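Local coordinates for protein galectin-1 (Bufo arenarum, PDB 1GAN) that binds beta-galactosides as a homodimeric lectin, probably recognises other complex carbohydrates, and may regulate apoptosis and cell differentiation, at residues E19-I24 with F128-T133; E37-F42 with I118-L123. One frame throughout, in Å; residues are numbered along the deposited sequence.

Interaction 1: residues E19-I24 with F128-T133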
# COMPACT_ATOMS: atom_id res chain seq x y z
N GLU A 19 -6.87 -1.04 -7.73
CA GLU A 19 -7.36 -2.40 -7.61
C GLU A 19 -6.77 -3.03 -6.36
O GLU A 19 -5.57 -2.88 -6.10
CB GLU A 19 -6.92 -3.19 -8.83
CG GLU A 19 -7.08 -4.66 -8.68
CD GLU A 19 -6.33 -5.39 -9.76
OE1 GLU A 19 -6.88 -5.52 -10.87
OE2 GLU A 19 -5.17 -5.82 -9.48
N ILE A 20 -7.61 -3.68 -5.58
CA ILE A 20 -7.18 -4.35 -4.35
C ILE A 20 -7.33 -5.87 -4.49
O ILE A 20 -8.37 -6.36 -4.96
CB ILE A 20 -8.06 -3.96 -3.12
CG1 ILE A 20 -8.08 -2.44 -2.90
CG2 ILE A 20 -7.57 -4.66 -1.86
CD1 ILE A 20 -6.74 -1.86 -2.60
N LYS A 21 -6.31 -6.60 -4.05
CA LYS A 21 -6.33 -8.06 -4.04
C LYS A 21 -6.13 -8.46 -2.60
O LYS A 21 -5.20 -7.98 -1.93
CB LYS A 21 -5.22 -8.66 -4.90
CG LYS A 21 -5.58 -8.77 -6.35
CD LYS A 21 -4.43 -9.27 -7.18
CE LYS A 21 -4.75 -9.13 -8.66
NZ LYS A 21 -3.56 -9.34 -9.52
N GLY A 22 -7.02 -9.29 -2.09
CA GLY A 22 -6.91 -9.73 -0.72
C GLY A 22 -7.47 -11.12 -0.61
O GLY A 22 -7.87 -11.72 -1.60
N SER A 23 -7.49 -11.61 0.62
CA SER A 23 -8.02 -12.92 0.93
C SER A 23 -8.88 -12.72 2.18
O SER A 23 -8.51 -11.94 3.08
CB SER A 23 -6.88 -13.90 1.22
OG SER A 23 -5.92 -13.28 2.07
N ILE A 24 -10.00 -13.43 2.23
CA ILE A 24 -10.93 -13.29 3.33
C ILE A 24 -10.76 -14.33 4.43
O ILE A 24 -10.95 -15.53 4.19
CB ILE A 24 -12.37 -13.35 2.82
CG1 ILE A 24 -12.53 -12.43 1.61
CG2 ILE A 24 -13.33 -12.94 3.94
CD1 ILE A 24 -13.75 -12.73 0.80
N PHE A 128 -4.52 -8.30 3.03
CA PHE A 128 -3.89 -7.64 1.89
C PHE A 128 -2.93 -8.50 1.04
O PHE A 128 -2.07 -9.21 1.57
CB PHE A 128 -3.20 -6.37 2.45
CG PHE A 128 -2.11 -5.81 1.58
CD1 PHE A 128 -2.41 -5.15 0.41
CD2 PHE A 128 -0.79 -5.97 1.93
CE1 PHE A 128 -1.40 -4.66 -0.40
CE2 PHE A 128 0.23 -5.50 1.13
CZ PHE A 128 -0.08 -4.85 -0.04
N LYS A 129 -3.11 -8.47 -0.27
CA LYS A 129 -2.21 -9.19 -1.16
C LYS A 129 -1.50 -8.20 -2.11
O LYS A 129 -0.31 -8.33 -2.37
CB LYS A 129 -2.95 -10.27 -1.94
CG LYS A 129 -2.06 -11.38 -2.50
CD LYS A 129 -1.42 -11.01 -3.84
CE LYS A 129 -0.09 -11.76 -4.01
NZ LYS A 129 0.54 -11.50 -5.34
N SER A 130 -2.23 -7.23 -2.65
CA SER A 130 -1.60 -6.26 -3.53
C SER A 130 -2.48 -5.08 -3.86
O SER A 130 -3.69 -5.20 -3.96
CB SER A 130 -1.14 -6.91 -4.83
OG SER A 130 -2.22 -7.23 -5.67
N ILE A 131 -1.86 -3.92 -4.02
CA ILE A 131 -2.60 -2.75 -4.37
C ILE A 131 -1.92 -2.16 -5.59
O ILE A 131 -0.68 -2.11 -5.66
CB ILE A 131 -2.66 -1.70 -3.23
CG1 ILE A 131 -3.30 -0.41 -3.79
CG2 ILE A 131 -1.26 -1.43 -2.66
CD1 ILE A 131 -3.58 0.67 -2.80
N THR A 132 -2.71 -1.80 -6.58
CA THR A 132 -2.13 -1.20 -7.76
C THR A 132 -3.07 -0.15 -8.34
O THR A 132 -4.28 -0.24 -8.18
CB THR A 132 -1.63 -2.30 -8.77
OG1 THR A 132 -1.98 -1.98 -10.11
CG2 THR A 132 -2.13 -3.65 -8.41
N THR A 133 -2.49 0.95 -8.82
CA THR A 133 -3.27 2.02 -9.41
C THR A 133 -2.78 2.27 -10.82
O THR A 133 -1.61 2.04 -11.12
CB THR A 133 -3.14 3.38 -8.62
OG1 THR A 133 -1.77 3.79 -8.55
CG2 THR A 133 -3.67 3.24 -7.23

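Interaction 2: residues E37-F42 with I118-L123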
# COMPACT_ATOMS: atom_id res chain seq x y z
N GLU A 37 -10.29 11.02 2.85
CA GLU A 37 -9.29 12.01 3.22
C GLU A 37 -8.46 11.60 4.41
O GLU A 37 -7.29 11.91 4.48
CB GLU A 37 -9.98 13.33 3.53
CG GLU A 37 -10.53 13.99 2.28
CD GLU A 37 -11.52 15.09 2.57
OE1 GLU A 37 -12.68 14.74 2.88
OE2 GLU A 37 -11.13 16.28 2.47
N ASP A 38 -9.11 10.94 5.37
CA ASP A 38 -8.47 10.50 6.62
C ASP A 38 -9.41 9.53 7.29
O ASP A 38 -10.52 9.32 6.82
CB ASP A 38 -8.20 11.72 7.55
CG ASP A 38 -9.41 12.65 7.70
OD1 ASP A 38 -10.34 12.31 8.46
OD2 ASP A 38 -9.43 13.74 7.08
N ALA A 39 -9.03 9.05 8.46
CA ALA A 39 -9.85 8.09 9.19
C ALA A 39 -11.25 8.55 9.65
O ALA A 39 -12.03 7.75 10.17
CB ALA A 39 -9.06 7.51 10.33
N SER A 40 -11.60 9.82 9.45
CA SER A 40 -12.93 10.30 9.85
C SER A 40 -13.75 10.79 8.67
O SER A 40 -14.90 11.21 8.82
CB SER A 40 -12.81 11.47 10.85
OG SER A 40 -12.47 10.99 12.14
N ASN A 41 -13.16 10.77 7.49
CA ASN A 41 -13.87 11.26 6.34
C ASN A 41 -13.67 10.30 5.19
O ASN A 41 -12.57 10.24 4.62
CB ASN A 41 -13.36 12.65 5.98
CG ASN A 41 -13.66 13.67 7.07
OD1 ASN A 41 -14.73 14.28 7.08
ND2 ASN A 41 -12.73 13.83 8.01
N PHE A 42 -14.72 9.54 4.86
CA PHE A 42 -14.65 8.56 3.77
C PHE A 42 -15.58 8.97 2.64
O PHE A 42 -16.73 9.31 2.88
CB PHE A 42 -15.08 7.15 4.26
CG PHE A 42 -14.21 6.58 5.35
CD1 PHE A 42 -12.85 6.85 5.39
CD2 PHE A 42 -14.74 5.72 6.31
CE1 PHE A 42 -12.02 6.25 6.37
CE2 PHE A 42 -13.92 5.12 7.29
CZ PHE A 42 -12.56 5.39 7.31
N ILE A 118 -7.77 11.50 -3.81
CA ILE A 118 -8.14 10.72 -2.65
C ILE A 118 -6.81 10.32 -2.05
O ILE A 118 -6.06 9.55 -2.64
CB ILE A 118 -8.97 9.46 -3.06
CG1 ILE A 118 -10.28 9.88 -3.72
CG2 ILE A 118 -9.36 8.67 -1.85
CD1 ILE A 118 -11.13 8.73 -4.22
N PRO A 119 -6.48 10.87 -0.89
CA PRO A 119 -5.21 10.56 -0.25
C PRO A 119 -5.14 9.31 0.60
O PRO A 119 -4.07 8.73 0.75
CB PRO A 119 -4.97 11.78 0.62
CG PRO A 119 -6.37 12.14 1.07
CD PRO A 119 -7.18 11.97 -0.18
N PHE A 120 -6.28 8.85 1.10
CA PHE A 120 -6.26 7.72 2.01
C PHE A 120 -7.09 6.51 1.60
O PHE A 120 -8.19 6.63 1.06
CB PHE A 120 -6.70 8.28 3.37
CG PHE A 120 -6.89 7.27 4.47
CD1 PHE A 120 -8.12 6.63 4.65
CD2 PHE A 120 -5.89 7.08 5.44
CE1 PHE A 120 -8.35 5.85 5.76
CE2 PHE A 120 -6.13 6.30 6.55
CZ PHE A 120 -7.36 5.69 6.73
N LEU A 121 -6.54 5.33 1.89
CA LEU A 121 -7.21 4.06 1.65
C LEU A 121 -6.92 3.16 2.86
O LEU A 121 -5.82 3.18 3.42
CB LEU A 121 -6.70 3.37 0.36
CG LEU A 121 -7.23 1.93 0.09
CD1 LEU A 121 -7.55 1.71 -1.36
CD2 LEU A 121 -6.26 0.85 0.56
N SER A 122 -7.91 2.40 3.30
CA SER A 122 -7.71 1.46 4.39
C SER A 122 -8.61 0.27 4.12
O SER A 122 -9.58 0.36 3.35
CB SER A 122 -8.00 2.07 5.75
OG SER A 122 -9.36 2.34 5.90
N LEU A 123 -8.19 -0.88 4.66
CA LEU A 123 -8.91 -2.13 4.51
C LEU A 123 -9.19 -2.59 5.92
O LEU A 123 -8.44 -2.25 6.83
CB LEU A 123 -8.07 -3.21 3.84
CG LEU A 123 -7.32 -2.99 2.55
CD1 LEU A 123 -6.61 -4.25 2.18
CD2 LEU A 123 -8.28 -2.62 1.46

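Interaction 1: residues E19-I24 with F128-T133
Glu19 and Thr132 are a hydrogen-bonded pair in the antiparallel ladder between strands 16-23 and 127-133, and the backbone does most of the holding. The backbone N-H and C=O of each residue bond to those of the other. Glu19 N gives to Thr132 O at 2.7 Å, and Thr132 N returns a bond to Glu19 O at 3.1 Å. Ile20 and Ile131 follow as a non-hydrogen-bonded pair. Lys21 and Ser130 are hydrogen-bonded again, with Lys21 N 3.0 Å from Ser130 O.

The regular pattern then breaks. Lys21 O accepts from both Ser130 N and Lys129 N, the latter at 2.7 Å. Both donors reach it from the same face of its carbonyl plane, tilted 25-27° from it. This is a classic beta bulge, and beyond it Gly22 pairs with Phe128 instead of Lys129.

Apolar packing lies on the face of Ile20 and Ile131. The two side chains run side by side, with Ile20 CD1 3.9 Å from Ile131 CG1. Ile20 also touches Leu121 and Leu123, so this face looks into the core of the beta-sandwich.

The face of Glu19, Lys21, Ser130 and Thr132 carries the charged and hydroxyl groups here. The aliphatic part of Lys21 passes over the hydroxyl of Ser130, with both CB and CD 3.4 Å from Ser130 OG. CG of Lys21 is anti to its carbonyl carbon (chi1 -84°), and the extended chain beyond it heads toward Glu19. The ammonium ends in a long salt bridge to Glu19, NZ to OE2 3.9 Å. Glu19 OE2 also lies beside the methyl CG2 of Thr132.

Ser130, Ile131 and Thr132 pair with a strand of the second subunit, so the sheet continues across the dimer interface. The ladder thus joins that dimer-forming strand to the rest of its sheet mainly through backbone hydrogen bonds, with apolar Ile20 and Ile131 facing the core.

Interaction 2: residues E37-F42 with I118-L123
A face of the Phe120 ring, on strand 118-124, packs against the turn 38-41, with Glu37 and Phe42 on the flanks, in a surface contact without hydrogen bonds between the segments. The turn backbone crosses one face of the Phe120 ring. Asp38 C and Ala39 N sit over that face, each 4.1 Å above the ring plane and offset toward its rim. CG of Phe120 is anti to the backbone N (chi1 175°), which turns the ring toward the turn. Beside it, Pro119 CG is 3.5 Å from Glu37 O.

Asp38 to Asn41 form a type I beta turn that leads from strand 30-35 into strand 41-49 of the six-stranded sheet. Asp38 OD1 takes two bonds, from Ser40 N at 3.0 Å and from Asn41 ND2 at 2.9 Å. The first makes an Asx turn; the second meets the syn side of the carboxylate and holds the Asn41 amide.

Phe42 meets Phe120 at an angle: its CE1 is 3.7 Å from Phe120 CE1, which lies at the edge of the Phe42 ring. Phe42 is buried, and its side chain comes within about 4 Å of those of His45 and Trp69, two residues of the galactoside site.

How the interactions relate
The two contacts lie in the two sheets of the galectin beta-sandwich, with centres about 16 Å apart. Interaction 1 joins neighbouring strands 16-23 and 127-133 of the five-stranded sheet. Interaction 2 belongs to the six-stranded sheet, where strand 30-35 lies between strands 118-124 and 41-49. Along the chain interaction 2 is nested inside the loop that interaction 1 closes. Strand 118-124 is followed directly by strand 127-133, so the chain crosses from one sheet to the other between them. The sheets meet in the core, where Phe128 CB packs 4.0 Å from Leu123 CD1. Interaction 2 borders the sugar-binding side, while strand 127-133 of interaction 1 forms part of the dimer interface.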